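Local coordinates for putative uncharacterized protein (PDB 3F4S) that probably catalyses disulfide bond formation in exported proteins, as a DsbA-type thiol oxidoreductase built on a thioredoxin fold, at residues L84-L89 against S124-L129; E45-T50 against Y77-F82; I174-L179 against N189-G194; K38-M43 against K208-A213; G88-M93 against C146-K151. The protein carries 1 engineered substitution. All coordinates share one frame; numbering follows the deposited sequence. Where two conformers were deposited one is given.

Contact 1 of 5, residues L84-L89 against S124-L129; sequences LDYRGL and SDLTLL
Y86 and S124 mark the closest approach of the two backbones, 6.5 Å from CA to CA, at a place where two helices begin. D85 caps the N-terminus of helix 86-94, its OD1 taking the G88 N-H at 2.7 Å nearly in line with the carboxylate C-O bond. On the other segment D125 forms an Asx turn into helix 127-135, and its OD1 is gripped by both the backbone N and the hydroxyl of T127. The side chains then meet mainly through one ring. With CG anti to the backbone N (chi1 179°), Y86 leans over the loop, and S124 OG sits 4.3 Å above one face, off-centre over the ring. Y86 CE2 packs 3.9 Å from L126 CD2, the leucine roughly perpendicular to the tyrosine. The same ring corner touches S124 O. A single water closes the polar side, 2.8 Å from Y86 OH and donating to S124 O at 2.7 Å. Deeper in, L126 CD2 also rests near R87 CA, while L129 CD1 reaches toward R87 O. The solvent side is thus aromatic and bridged by water, the inner side aliphatic. L126 and L129 run on to I147 of helix 140-147, L89 turns to I156 and V157 of helix 150-167, and D85 OD2 bonds to T50 OG1, linking the start of helix 86-94 to the loop that follows strand 41-47.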
# COMPACT_ATOMS: atom_id res chain seq x y z
N LEU A 84 3.51 6.39 -10.72
CA LEU A 84 4.57 6.60 -11.70
C LEU A 84 4.05 7.12 -13.03
O LEU A 84 4.83 7.37 -13.96
CB LEU A 84 5.33 5.30 -11.93
CG LEU A 84 6.10 4.80 -10.71
CD1 LEU A 84 6.69 3.44 -10.99
CD2 LEU A 84 7.19 5.78 -10.31
N ASP A 85 2.73 7.30 -13.13
CA ASP A 85 2.14 7.73 -14.39
C ASP A 85 0.78 8.38 -14.13
O ASP A 85 0.32 8.46 -12.98
CB ASP A 85 2.00 6.53 -15.33
CG ASP A 85 1.29 5.37 -14.67
OD1 ASP A 85 0.24 5.60 -14.07
OD2 ASP A 85 1.77 4.23 -14.75
N TYR A 86 0.15 8.84 -15.21
CA TYR A 86 -1.10 9.58 -15.08
C TYR A 86 -2.22 8.72 -14.47
O TYR A 86 -2.87 9.14 -13.50
CB TYR A 86 -1.52 10.14 -16.44
CG TYR A 86 -2.82 10.90 -16.43
CD1 TYR A 86 -2.85 12.27 -16.14
CD2 TYR A 86 -4.01 10.26 -16.71
CE1 TYR A 86 -4.06 12.98 -16.14
CE2 TYR A 86 -5.23 10.95 -16.71
CZ TYR A 86 -5.24 12.30 -16.43
OH TYR A 86 -6.45 12.97 -16.44
N ARG A 87 -2.43 7.53 -15.04
CA ARG A 87 -3.46 6.61 -14.57
C ARG A 87 -3.28 6.29 -13.10
O ARG A 87 -4.25 6.31 -12.32
CB ARG A 87 -3.39 5.28 -15.33
CG ARG A 87 -3.15 5.40 -16.81
CD ARG A 87 -3.15 4.06 -17.52
NE ARG A 87 -2.12 3.12 -17.06
CZ ARG A 87 -0.81 3.28 -17.22
NH1 ARG A 87 -0.34 4.37 -17.81
NH2 ARG A 87 0.03 2.35 -16.78
N GLY A 88 -2.04 5.99 -12.73
CA GLY A 88 -1.73 5.56 -11.38
C GLY A 88 -1.91 6.67 -10.37
O GLY A 88 -2.35 6.44 -9.24
N LEU A 89 -1.54 7.89 -10.76
CA LEU A 89 -1.70 9.02 -9.87
C LEU A 89 -3.18 9.35 -9.70
O LEU A 89 -3.64 9.60 -8.58
CB LEU A 89 -0.91 10.23 -10.39
CG LEU A 89 -1.01 11.52 -9.57
CD1 LEU A 89 -0.77 11.27 -8.09
CD2 LEU A 89 -0.03 12.53 -10.11
N SER A 124 -4.38 8.64 -20.98
CA SER A 124 -5.20 9.54 -20.18
C SER A 124 -6.63 9.03 -20.04
O SER A 124 -7.47 9.68 -19.42
CB SER A 124 -5.23 10.94 -20.81
OG SER A 124 -3.93 11.52 -20.85
N ASP A 125 -6.91 7.87 -20.62
CA ASP A 125 -8.26 7.30 -20.59
C ASP A 125 -8.50 6.65 -19.23
O ASP A 125 -7.85 5.66 -18.89
CB ASP A 125 -8.40 6.27 -21.72
CG ASP A 125 -9.79 5.64 -21.79
OD1 ASP A 125 -10.65 5.93 -20.92
OD2 ASP A 125 -10.02 4.84 -22.73
N LEU A 126 -9.43 7.21 -18.45
CA LEU A 126 -9.73 6.71 -17.10
C LEU A 126 -11.02 5.89 -17.02
O LEU A 126 -11.62 5.74 -15.95
CB LEU A 126 -9.77 7.87 -16.09
CG LEU A 126 -8.48 8.71 -16.03
CD1 LEU A 126 -8.61 9.83 -14.99
CD2 LEU A 126 -7.27 7.83 -15.73
N THR A 127 -11.43 5.33 -18.15
CA THR A 127 -12.63 4.47 -18.19
C THR A 127 -12.58 3.39 -17.10
O THR A 127 -13.58 3.08 -16.46
CB THR A 127 -12.78 3.80 -19.56
OG1 THR A 127 -12.99 4.80 -20.56
CG2 THR A 127 -13.98 2.85 -19.57
N LEU A 128 -11.40 2.81 -16.87
CA LEU A 128 -11.29 1.77 -15.85
C LEU A 128 -11.73 2.29 -14.49
O LEU A 128 -12.45 1.60 -13.75
CB LEU A 128 -9.86 1.21 -15.77
CG LEU A 128 -9.63 0.23 -14.61
CD1 LEU A 128 -10.67 -0.91 -14.62
CD2 LEU A 128 -8.22 -0.35 -14.66
N LEU A 129 -11.29 3.50 -14.14
CA LEU A 129 -11.70 4.08 -12.86
C LEU A 129 -13.20 4.39 -12.82
O LEU A 129 -13.83 4.26 -11.78
CB LEU A 129 -10.87 5.34 -12.53
CG LEU A 129 -9.35 5.14 -12.40
CD1 LEU A 129 -8.66 6.42 -11.95
CD2 LEU A 129 -9.00 3.98 -11.47
O HOH W 1 -8.25 12.06 -18.31

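Contact 2 of 5, residues E45-T50 against Y77-F82; sequences EYASLT and YIFRHF
Y77 OH donates to E45 OE1 at 2.6 Å, reaching the oxygen from 47° above the carboxylate plane, with OE1 lying at the ring edge. E45, extended and with CG anti to the backbone N (chi1 173°), sets its carboxylate at the edge of the F79 ring, the two planes 87° apart, and its OE2 is held by H58. Both oxygens of this buried carboxylate are therefore hydrogen-bonded. On the face shared by Y46 and R80, R80 CB lies over the Y46 ring in a CH-pi contact, 3.9 Å from the centroid. The arginine runs out straight, its NH1 donating in the guanidinium plane to Y46 OH at 3.0 Å; D31 forms a salt bridge with its NH2. Between the strands E45 N binds I78 O at 2.9 Å and R80 N binds E45 O at 2.7 Å. Further on the ladder weakens, and a water joins A47 O to H81 ND1, while H81 NE2 is hydrogen-bonded to S95 OG. The A47 methyl packs on F79 CE1 at 3.7 Å and touches the C51-C54 pair. Two parallel strands joined through helices 52-60 and 62-70 make the beta-alpha-beta crossover of the thioredoxin fold, with the CxxC disulfide starting the first helix.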
# COMPACT_ATOMS: atom_id res chain seq x y z
N GLU A 45 4.08 -1.02 2.75
CA GLU A 45 4.32 -1.30 1.35
C GLU A 45 4.20 -0.02 0.53
O GLU A 45 3.22 0.72 0.67
CB GLU A 45 3.30 -2.32 0.82
CG GLU A 45 3.40 -2.52 -0.68
CD GLU A 45 2.34 -3.47 -1.26
OE1 GLU A 45 1.56 -4.07 -0.48
OE2 GLU A 45 2.29 -3.61 -2.50
N TYR A 46 5.19 0.24 -0.32
CA TYR A 46 5.07 1.26 -1.35
C TYR A 46 4.91 0.57 -2.70
O TYR A 46 5.72 -0.29 -3.07
CB TYR A 46 6.32 2.14 -1.40
CG TYR A 46 6.45 3.13 -0.27
CD1 TYR A 46 5.94 4.42 -0.38
CD2 TYR A 46 7.11 2.78 0.90
CE1 TYR A 46 6.08 5.34 0.65
CE2 TYR A 46 7.25 3.69 1.94
CZ TYR A 46 6.73 4.96 1.81
OH TYR A 46 6.89 5.86 2.84
N ALA A 47 3.89 0.95 -3.46
CA ALA A 47 3.70 0.37 -4.78
C ALA A 47 2.91 1.30 -5.69
O ALA A 47 2.15 2.13 -5.22
CB ALA A 47 2.99 -0.99 -4.68
N SER A 48 3.12 1.14 -6.99
CA SER A 48 2.33 1.81 -8.01
C SER A 48 1.16 0.90 -8.39
O SER A 48 1.35 -0.30 -8.59
CB SER A 48 3.18 2.07 -9.25
OG SER A 48 2.37 2.24 -10.39
N LEU A 49 -0.03 1.48 -8.49
CA LEU A 49 -1.21 0.69 -8.82
C LEU A 49 -1.19 0.13 -10.25
O LEU A 49 -1.96 -0.78 -10.57
CB LEU A 49 -2.49 1.50 -8.59
CG LEU A 49 -2.80 1.83 -7.13
CD1 LEU A 49 -3.94 2.86 -7.01
CD2 LEU A 49 -3.15 0.56 -6.36
N THR A 50 -0.31 0.67 -11.10
CA THR A 50 -0.24 0.27 -12.50
C THR A 50 0.98 -0.61 -12.78
O THR A 50 1.27 -0.96 -13.93
CB THR A 50 -0.15 1.51 -13.41
OG1 THR A 50 0.98 2.29 -13.03
CG2 THR A 50 -1.42 2.35 -13.30
N TYR A 77 -0.91 -3.58 8.51
CA TYR A 77 -0.51 -3.32 7.12
C TYR A 77 -0.80 -1.88 6.72
O TYR A 77 -1.93 -1.41 6.84
CB TYR A 77 -1.23 -4.30 6.19
CG TYR A 77 -1.07 -4.04 4.71
CD1 TYR A 77 0.13 -4.33 4.06
CD2 TYR A 77 -2.12 -3.54 3.95
CE1 TYR A 77 0.28 -4.11 2.70
CE2 TYR A 77 -1.98 -3.31 2.59
CZ TYR A 77 -0.79 -3.61 1.97
OH TYR A 77 -0.65 -3.40 0.61
N ILE A 78 0.24 -1.20 6.24
CA ILE A 78 0.11 0.18 5.79
C ILE A 78 0.58 0.30 4.35
O ILE A 78 1.78 0.17 4.06
CB ILE A 78 0.94 1.13 6.66
CG1 ILE A 78 0.50 1.05 8.12
CG2 ILE A 78 0.84 2.56 6.12
CD1 ILE A 78 1.23 1.99 9.06
N PHE A 79 -0.36 0.55 3.44
CA PHE A 79 -0.07 0.73 2.03
C PHE A 79 0.12 2.21 1.76
O PHE A 79 -0.71 3.03 2.16
CB PHE A 79 -1.22 0.20 1.17
CG PHE A 79 -0.98 0.31 -0.31
CD1 PHE A 79 -0.04 -0.51 -0.92
CD2 PHE A 79 -1.67 1.22 -1.08
CE1 PHE A 79 0.20 -0.43 -2.28
CE2 PHE A 79 -1.44 1.31 -2.45
CZ PHE A 79 -0.50 0.48 -3.05
N ARG A 80 1.22 2.55 1.09
CA ARG A 80 1.49 3.93 0.70
C ARG A 80 1.65 4.01 -0.81
O ARG A 80 2.31 3.17 -1.43
CB ARG A 80 2.74 4.47 1.42
CG ARG A 80 2.52 4.67 2.92
CD ARG A 80 3.78 5.12 3.65
NE ARG A 80 3.56 5.17 5.09
CZ ARG A 80 4.54 5.22 5.99
NH1 ARG A 80 5.80 5.22 5.59
NH2 ARG A 80 4.25 5.27 7.29
N HIS A 81 1.03 5.02 -1.41
CA HIS A 81 1.03 5.16 -2.86
C HIS A 81 2.41 5.58 -3.38
O HIS A 81 3.15 6.32 -2.72
CB HIS A 81 -0.01 6.20 -3.30
CG HIS A 81 -1.43 5.73 -3.14
ND1 HIS A 81 -1.94 4.65 -3.84
CD2 HIS A 81 -2.45 6.19 -2.38
CE1 HIS A 81 -3.21 4.48 -3.51
NE2 HIS A 81 -3.54 5.40 -2.63
N PHE A 82 2.75 5.09 -4.56
CA PHE A 82 3.97 5.49 -5.25
C PHE A 82 3.65 5.55 -6.73
O PHE A 82 4.09 4.68 -7.50
CB PHE A 82 5.08 4.48 -4.98
CG PHE A 82 6.47 5.03 -5.20
CD1 PHE A 82 7.18 5.58 -4.15
CD2 PHE A 82 7.05 4.99 -6.46
CE1 PHE A 82 8.46 6.08 -4.34
CE2 PHE A 82 8.34 5.49 -6.66
CZ PHE A 82 9.04 6.04 -5.60
O HOH W 2 0.01 3.86 -5.71

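Contact 3 of 5, residues I174-L179 against N189-G194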
# COMPACT_ATOMS: atom_id res chain seq x y z
N ILE A 174 8.20 -2.01 -2.86
CA ILE A 174 9.13 -2.11 -1.75
C ILE A 174 8.32 -2.37 -0.48
O ILE A 174 7.24 -1.78 -0.29
CB ILE A 174 9.94 -0.81 -1.57
CG1 ILE A 174 10.91 -0.62 -2.74
CG2 ILE A 174 10.69 -0.83 -0.25
CD1 ILE A 174 12.11 -1.55 -2.69
N PHE A 175 8.85 -3.24 0.38
CA PHE A 175 8.20 -3.57 1.65
C PHE A 175 9.15 -3.35 2.80
O PHE A 175 10.32 -3.72 2.74
CB PHE A 175 7.78 -5.05 1.66
CG PHE A 175 6.91 -5.44 0.51
CD1 PHE A 175 5.53 -5.43 0.62
CD2 PHE A 175 7.47 -5.84 -0.70
CE1 PHE A 175 4.72 -5.78 -0.44
CE2 PHE A 175 6.67 -6.20 -1.77
CZ PHE A 175 5.29 -6.17 -1.64
N PHE A 176 8.64 -2.75 3.87
CA PHE A 176 9.39 -2.66 5.10
C PHE A 176 8.63 -3.46 6.14
O PHE A 176 7.45 -3.21 6.39
CB PHE A 176 9.54 -1.20 5.54
CG PHE A 176 10.31 -0.36 4.56
CD1 PHE A 176 11.70 -0.32 4.60
CD2 PHE A 176 9.65 0.37 3.59
CE1 PHE A 176 12.41 0.45 3.70
CE2 PHE A 176 10.36 1.14 2.68
CZ PHE A 176 11.74 1.18 2.73
N ILE A 177 9.31 -4.45 6.72
CA ILE A 177 8.69 -5.33 7.70
C ILE A 177 9.51 -5.31 8.99
O ILE A 177 10.70 -5.64 9.00
CB ILE A 177 8.58 -6.77 7.18
CG1 ILE A 177 7.91 -6.79 5.80
CG2 ILE A 177 7.81 -7.64 8.18
CD1 ILE A 177 7.98 -8.13 5.10
N LYS A 178 8.87 -4.91 10.09
CA LYS A 178 9.58 -4.66 11.33
C LYS A 178 8.64 -4.82 12.51
O LYS A 178 7.42 -4.95 12.34
CB LYS A 178 10.18 -3.25 11.32
CG LYS A 178 9.14 -2.14 11.26
CD LYS A 178 9.75 -0.77 11.04
CE LYS A 178 10.72 -0.40 12.15
NZ LYS A 178 10.09 -0.41 13.50
N LEU A 179 9.21 -4.81 13.71
CA LEU A 179 8.40 -4.81 14.92
C LEU A 179 7.59 -3.53 14.95
O LEU A 179 8.10 -2.45 14.64
CB LEU A 179 9.29 -4.91 16.15
CG LEU A 179 10.13 -6.18 16.23
CD1 LEU A 179 11.04 -6.14 17.45
CD2 LEU A 179 9.23 -7.40 16.25
N ASN A 189 17.36 -0.10 5.57
CA ASN A 189 17.76 -1.15 4.64
C ASN A 189 17.76 -2.55 5.25
O ASN A 189 17.61 -3.54 4.53
CB ASN A 189 19.11 -0.83 4.00
CG ASN A 189 18.99 0.22 2.91
OD1 ASN A 189 17.93 0.39 2.31
ND2 ASN A 189 20.08 0.93 2.65
N LYS A 190 17.89 -2.63 6.57
CA LYS A 190 17.90 -3.93 7.24
C LYS A 190 16.51 -4.59 7.28
O LYS A 190 16.41 -5.80 7.47
CB LYS A 190 18.46 -3.81 8.66
CG LYS A 190 19.95 -3.50 8.71
N VAL A 191 15.46 -3.80 7.09
CA VAL A 191 14.11 -4.34 7.14
C VAL A 191 13.39 -4.18 5.81
O VAL A 191 12.16 -4.27 5.73
CB VAL A 191 13.28 -3.69 8.26
CG1 VAL A 191 13.87 -4.04 9.62
CG2 VAL A 191 13.20 -2.18 8.07
N LYS A 192 14.18 -3.99 4.75
CA LYS A 192 13.66 -3.69 3.42
C LYS A 192 13.62 -4.93 2.54
O LYS A 192 14.53 -5.77 2.56
CB LYS A 192 14.53 -2.62 2.77
CG LYS A 192 14.19 -2.32 1.32
CD LYS A 192 15.14 -1.27 0.74
CE LYS A 192 14.95 0.08 1.42
NZ LYS A 192 15.57 1.19 0.65
N HIS A 193 12.56 -5.05 1.75
CA HIS A 193 12.41 -6.15 0.80
C HIS A 193 11.89 -5.59 -0.51
O HIS A 193 10.90 -4.86 -0.52
CB HIS A 193 11.45 -7.20 1.35
CG HIS A 193 11.77 -7.61 2.75
ND1 HIS A 193 12.54 -8.72 3.04
CD2 HIS A 193 11.47 -7.04 3.94
CE1 HIS A 193 12.68 -8.82 4.35
NE2 HIS A 193 12.04 -7.82 4.92
N GLY A 194 12.54 -5.93 -1.61
CA GLY A 194 12.15 -5.36 -2.89
C GLY A 194 11.72 -6.36 -3.93
O GLY A 194 12.25 -7.47 -4.02
O HOH W 3 12.32 -7.25 7.67
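Strands 174-179 and 192-194, joined through F175 and H193 as a hydrogen-bonded pair, form an antiparallel beta-hairpin at the outer edge of the central sheet, the second strand being its last. Their short axes run 152° apart. F175 N donates to H193 O at 2.8 Å and H193 N donates back to F175 O at 2.8 Å; two residues on, I177 N meets V191 O at 3.0 Å. On the face that carries F176 and K192, the two side chains run alongside each other in the same direction. K192 leaves with CG anti to the backbone N (chi1 174°) and bends at chi3 (-65°), bringing CE to 3.4 Å from F176 CE1; NZ bonds to L167 O. The opposite face carries H193, whose CD2 receives I177 CD1 at 3.8 Å, the isoleucine set almost square to the imidazole side chain. A water in the imidazole plane lies 2.8 Å from H193 NE2 and donates to I177 O, while Y201 holds ND1. Backbone bonds thus hold the two strands in register, whereas the charged and polar ends are spent on helix 150-167, helix 199-216 and water, so the edge strand is probably bound to the helices on both faces.

Contact 4 of 5, residues K38-M43 against K208-A213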
# COMPACT_ATOMS: atom_id res chain seq x y z
N LYS A 38 -2.37 -2.17 16.98
CA LYS A 38 -1.44 -2.63 18.01
C LYS A 38 -0.89 -4.02 17.73
O LYS A 38 -0.39 -4.69 18.63
CB LYS A 38 -2.12 -2.59 19.38
CG LYS A 38 -2.57 -1.20 19.80
N ALA A 39 -0.98 -4.46 16.48
CA ALA A 39 -0.42 -5.76 16.09
C ALA A 39 1.08 -5.78 16.39
O ALA A 39 1.73 -4.74 16.38
CB ALA A 39 -0.68 -6.04 14.62
N PRO A 40 1.62 -6.97 16.69
CA PRO A 40 3.05 -7.12 16.99
C PRO A 40 3.95 -6.73 15.82
O PRO A 40 5.03 -6.17 16.07
CB PRO A 40 3.20 -8.62 17.28
CG PRO A 40 1.85 -9.07 17.66
CD PRO A 40 0.87 -8.22 16.92
N ILE A 41 3.54 -7.00 14.59
CA ILE A 41 4.38 -6.77 13.42
C ILE A 41 3.80 -5.68 12.54
O ILE A 41 2.58 -5.51 12.48
CB ILE A 41 4.56 -8.07 12.59
CG1 ILE A 41 5.14 -9.18 13.46
CG2 ILE A 41 5.43 -7.82 11.35
CD1 ILE A 41 6.43 -8.79 14.17
N LEU A 42 4.67 -4.93 11.87
CA LEU A 42 4.26 -3.86 10.97
C LEU A 42 4.81 -4.11 9.57
O LEU A 42 5.99 -4.39 9.40
CB LEU A 42 4.79 -2.52 11.47
CG LEU A 42 4.68 -1.34 10.49
CD1 LEU A 42 3.23 -1.10 10.12
CD2 LEU A 42 5.32 -0.08 11.07
N MET A 43 3.95 -3.99 8.56
CA MET A 43 4.39 -4.00 7.17
C MET A 43 3.96 -2.70 6.50
O MET A 43 2.78 -2.34 6.51
CB MET A 43 3.80 -5.18 6.39
CG MET A 43 3.96 -5.04 4.87
SD MET A 43 3.22 -6.39 3.94
CE MET A 43 4.35 -7.72 4.33
N LYS A 208 9.49 -15.40 11.65
CA LYS A 208 10.70 -15.19 12.45
C LYS A 208 10.59 -13.92 13.29
O LYS A 208 10.96 -13.91 14.47
CB LYS A 208 11.92 -15.11 11.54
N LEU A 209 10.08 -12.86 12.68
CA LEU A 209 9.94 -11.58 13.36
C LEU A 209 8.86 -11.67 14.44
O LEU A 209 9.03 -11.16 15.55
CB LEU A 209 9.58 -10.50 12.34
CG LEU A 209 10.14 -9.09 12.53
CD1 LEU A 209 11.64 -9.10 12.72
CD2 LEU A 209 9.75 -8.23 11.33
N TYR A 210 7.76 -12.35 14.11
CA TYR A 210 6.66 -12.52 15.06
C TYR A 210 7.12 -13.26 16.31
O TYR A 210 6.75 -12.90 17.43
CB TYR A 210 5.51 -13.27 14.38
CG TYR A 210 4.37 -13.62 15.31
CD1 TYR A 210 3.37 -12.71 15.60
CD2 TYR A 210 4.29 -14.88 15.90
CE1 TYR A 210 2.33 -13.03 16.44
CE2 TYR A 210 3.26 -15.21 16.74
CZ TYR A 210 2.28 -14.28 17.01
OH TYR A 210 1.24 -14.62 17.85
N GLY A 211 7.92 -14.30 16.12
CA GLY A 211 8.48 -15.05 17.23
C GLY A 211 9.29 -14.16 18.16
O GLY A 211 9.12 -14.21 19.38
N LYS A 212 10.17 -13.36 17.58
CA LYS A 212 10.97 -12.41 18.35
C LYS A 212 10.06 -11.40 19.03
O LYS A 212 10.31 -11.00 20.17
CB LYS A 212 11.99 -11.70 17.46
CG LYS A 212 13.04 -12.63 16.87
CD LYS A 212 13.98 -11.88 15.95
CE LYS A 212 14.93 -12.83 15.24
N ALA A 213 9.01 -10.98 18.34
CA ALA A 213 8.06 -10.01 18.88
C ALA A 213 7.38 -10.53 20.15
O ALA A 213 7.37 -9.85 21.18
CB ALA A 213 7.01 -9.64 17.83
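I41 is the bump of this contact, and the side of helix 199-216 between L209 and A213 is the hollow that takes it. CG1 stands anti to the carbonyl carbon (chi1 -57°) and CD1 folds on from it (chi2 -54°), so that the tip of the side chain drops onto the helix surface. CD1 lies 3.8 Å from A213 CB on one flank and 4.0 Å from L209 CB on another, while the floor is backbone: L209 O and Y210 N each stand 3.8 Å from it. On the third side I41 CG1 rests on Y210 CA and CB, with the edge of the ring beyond. This is the packing of the C-terminal helix on a face of the thioredoxin-fold sheet, at the start of strand 41-47; the helix and short strand axes are 9.5 Å apart, and I177 and L179 of the neighbouring strand fill the adjacent ground against L209 and A213. Just before the strand, P40 extends the surface outward. Its CB touches A213 CB at 4.0 Å, and its CG faces Y210 CE1 at 4.2 Å, the proline ring and the tyrosine both heading outward in parallel. The alanine methyl is therefore touched by two bumps at once, one from P40 and one from I41. Y210 sends its ring outward along P40, with CG anti to the backbone N (chi1 174°), and there it also meets K74 in a cation-pi contact.

Contact 5 of 5, residues G88-M93 against C146-K151; sequences GLKAAM and CINDKK
K90 lies across I147 and can be followed atom by atom from helix 86-94 toward the C-terminal part of helix 140-147. Its CB stands 4.1 Å from I147 CG1. CG, set beside the backbone N, turns to L126, and the chain then bends (chi2 -76°), which brings CD over the isoleucine at 3.6 Å from CG1. I147 is modelled in two conformers, so the details of this apolar meeting are less certain than the polar one that follows. CD and CE pass alongside the I147 carbonyl, and NZ ends 2.7 Å from I147 O, lying nearly on the line of the carbonyl bond. A water accepts from NZ at 3.0 Å and makes only a weak link to N148 OD1; the amide nitrogen of N148 is bound to N144 O.

One turn along the helix, M93 comes to the same carbonyl from another direction. Its CB lies against C146 O, and the chain curls at chi3 (62°) to bring the methyl CE close to I147 O, at 3.2 Å, and to D149 O. A second water donates to both M93 O (2.8 Å) and C146 O (2.6 Å). C146 itself is disulfide-bonded to C97, so a covalent tie lies beside these contacts. What the chemistry implies is that carbonyls at a helix-to-helix turn gather a positive ammonium, a methyl and water around them: the lysine would probably stabilise the negative end of helix 140-147 through its bond to the I147 carbonyl.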
# COMPACT_ATOMS: atom_id res chain seq x y z
N GLY A 88 -2.04 5.99 -12.73
CA GLY A 88 -1.73 5.56 -11.38
C GLY A 88 -1.91 6.67 -10.37
O GLY A 88 -2.35 6.44 -9.24
N LEU A 89 -1.54 7.89 -10.76
CA LEU A 89 -1.70 9.02 -9.87
C LEU A 89 -3.18 9.35 -9.70
O LEU A 89 -3.64 9.60 -8.58
CB LEU A 89 -0.91 10.23 -10.39
CG LEU A 89 -1.01 11.52 -9.57
CD1 LEU A 89 -0.77 11.27 -8.09
CD2 LEU A 89 -0.03 12.53 -10.11
N LYS A 90 -3.93 9.33 -10.79
CA LYS A 90 -5.38 9.55 -10.71
C LYS A 90 -6.05 8.45 -9.88
O LYS A 90 -6.97 8.73 -9.10
CB LYS A 90 -6.00 9.64 -12.11
CG LYS A 90 -5.65 10.93 -12.85
CD LYS A 90 -6.45 12.10 -12.31
CE LYS A 90 -5.90 13.42 -12.82
NZ LYS A 90 -6.81 14.58 -12.54
N ALA A 91 -5.60 7.21 -10.04
CA ALA A 91 -6.14 6.10 -9.26
C ALA A 91 -5.85 6.33 -7.77
O ALA A 91 -6.73 6.15 -6.92
CB ALA A 91 -5.56 4.77 -9.72
N ALA A 92 -4.62 6.74 -7.46
CA ALA A 92 -4.25 7.01 -6.07
C ALA A 92 -5.12 8.13 -5.48
O ALA A 92 -5.55 8.05 -4.33
CB ALA A 92 -2.76 7.37 -5.97
N MET A 93 -5.37 9.16 -6.27
CA MET A 93 -6.26 10.24 -5.83
C MET A 93 -7.67 9.70 -5.56
O MET A 93 -8.29 10.04 -4.55
CB MET A 93 -6.30 11.36 -6.88
CG MET A 93 -4.96 12.12 -7.00
SD MET A 93 -4.89 13.20 -8.44
CE MET A 93 -6.23 14.34 -8.09
N CYS A 146 -12.99 13.76 -6.34
CA CYS A 146 -11.80 13.04 -5.92
C CYS A 146 -10.70 13.04 -6.97
O CYS A 146 -9.52 13.22 -6.65
CB CYS A 146 -12.14 11.61 -5.49
SG CYS A 146 -12.88 11.54 -3.84
N ILE A 147 -11.05 12.80 -8.23
CA ILE A 147 -10.06 12.68 -9.29
C ILE A 147 -9.42 14.02 -9.67
O ILE A 147 -8.42 14.08 -10.37
CB ILE A 147 -10.69 12.00 -10.53
CG1 ILE A 147 -9.68 11.04 -11.16
CG2 ILE A 147 -11.22 13.04 -11.51
CD1 ILE A 147 -10.29 9.76 -11.61
N ASN A 148 -10.03 15.11 -9.19
CA ASN A 148 -9.50 16.44 -9.47
C ASN A 148 -9.00 17.19 -8.23
O ASN A 148 -8.70 18.38 -8.30
CB ASN A 148 -10.55 17.27 -10.21
CG ASN A 148 -10.81 16.75 -11.60
OD1 ASN A 148 -9.91 16.74 -12.44
ND2 ASN A 148 -12.04 16.32 -11.86
N ASP A 149 -8.90 16.49 -7.11
CA ASP A 149 -8.57 17.13 -5.84
C ASP A 149 -7.08 17.45 -5.76
O ASP A 149 -6.25 16.57 -5.50
CB ASP A 149 -9.02 16.25 -4.67
CG ASP A 149 -8.96 16.98 -3.33
OD1 ASP A 149 -8.07 17.85 -3.16
OD2 ASP A 149 -9.80 16.69 -2.46
N LYS A 150 -6.74 18.71 -6.00
CA LYS A 150 -5.35 19.16 -6.02
C LYS A 150 -4.66 18.93 -4.67
O LYS A 150 -3.48 18.61 -4.62
CB LYS A 150 -5.26 20.64 -6.41
N LYS A 151 -5.40 19.09 -3.58
CA LYS A 151 -4.83 18.90 -2.25
C LYS A 151 -4.39 17.45 -2.03
O LYS A 151 -3.35 17.18 -1.44
CB LYS A 151 -5.80 19.34 -1.15
CG LYS A 151 -6.02 20.84 -1.07
O HOH W 4 -8.93 14.38 -14.64
O HOH W 5 -8.87 12.71 -4.19

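Overall arrangement
Contact 2, its centre about 3 Å from that of the chain, is wholly buried and combines a backbone ladder with tightly paired polar side chains; contacts 1, 3, 4 and 5 have centres 13 to 18 Å out and are partly buried. Contacts 2, 3 and 4 all draw on the one sheet: strand 41-47 serves contacts 2 and 4, and its neighbour 174-179 serves contact 3. Contact 4, purely apolar, packs the C-terminal helix against the start of strand 41-47. At the opposite end, contacts 1 and 5 share helix 86-94 in the helical region that DsbA proteins insert into the thioredoxin fold; they combine apolar packing with water bridges, and contact 5 adds a lysine-to-carbonyl bond. D85 and T50 join this region to contact 2.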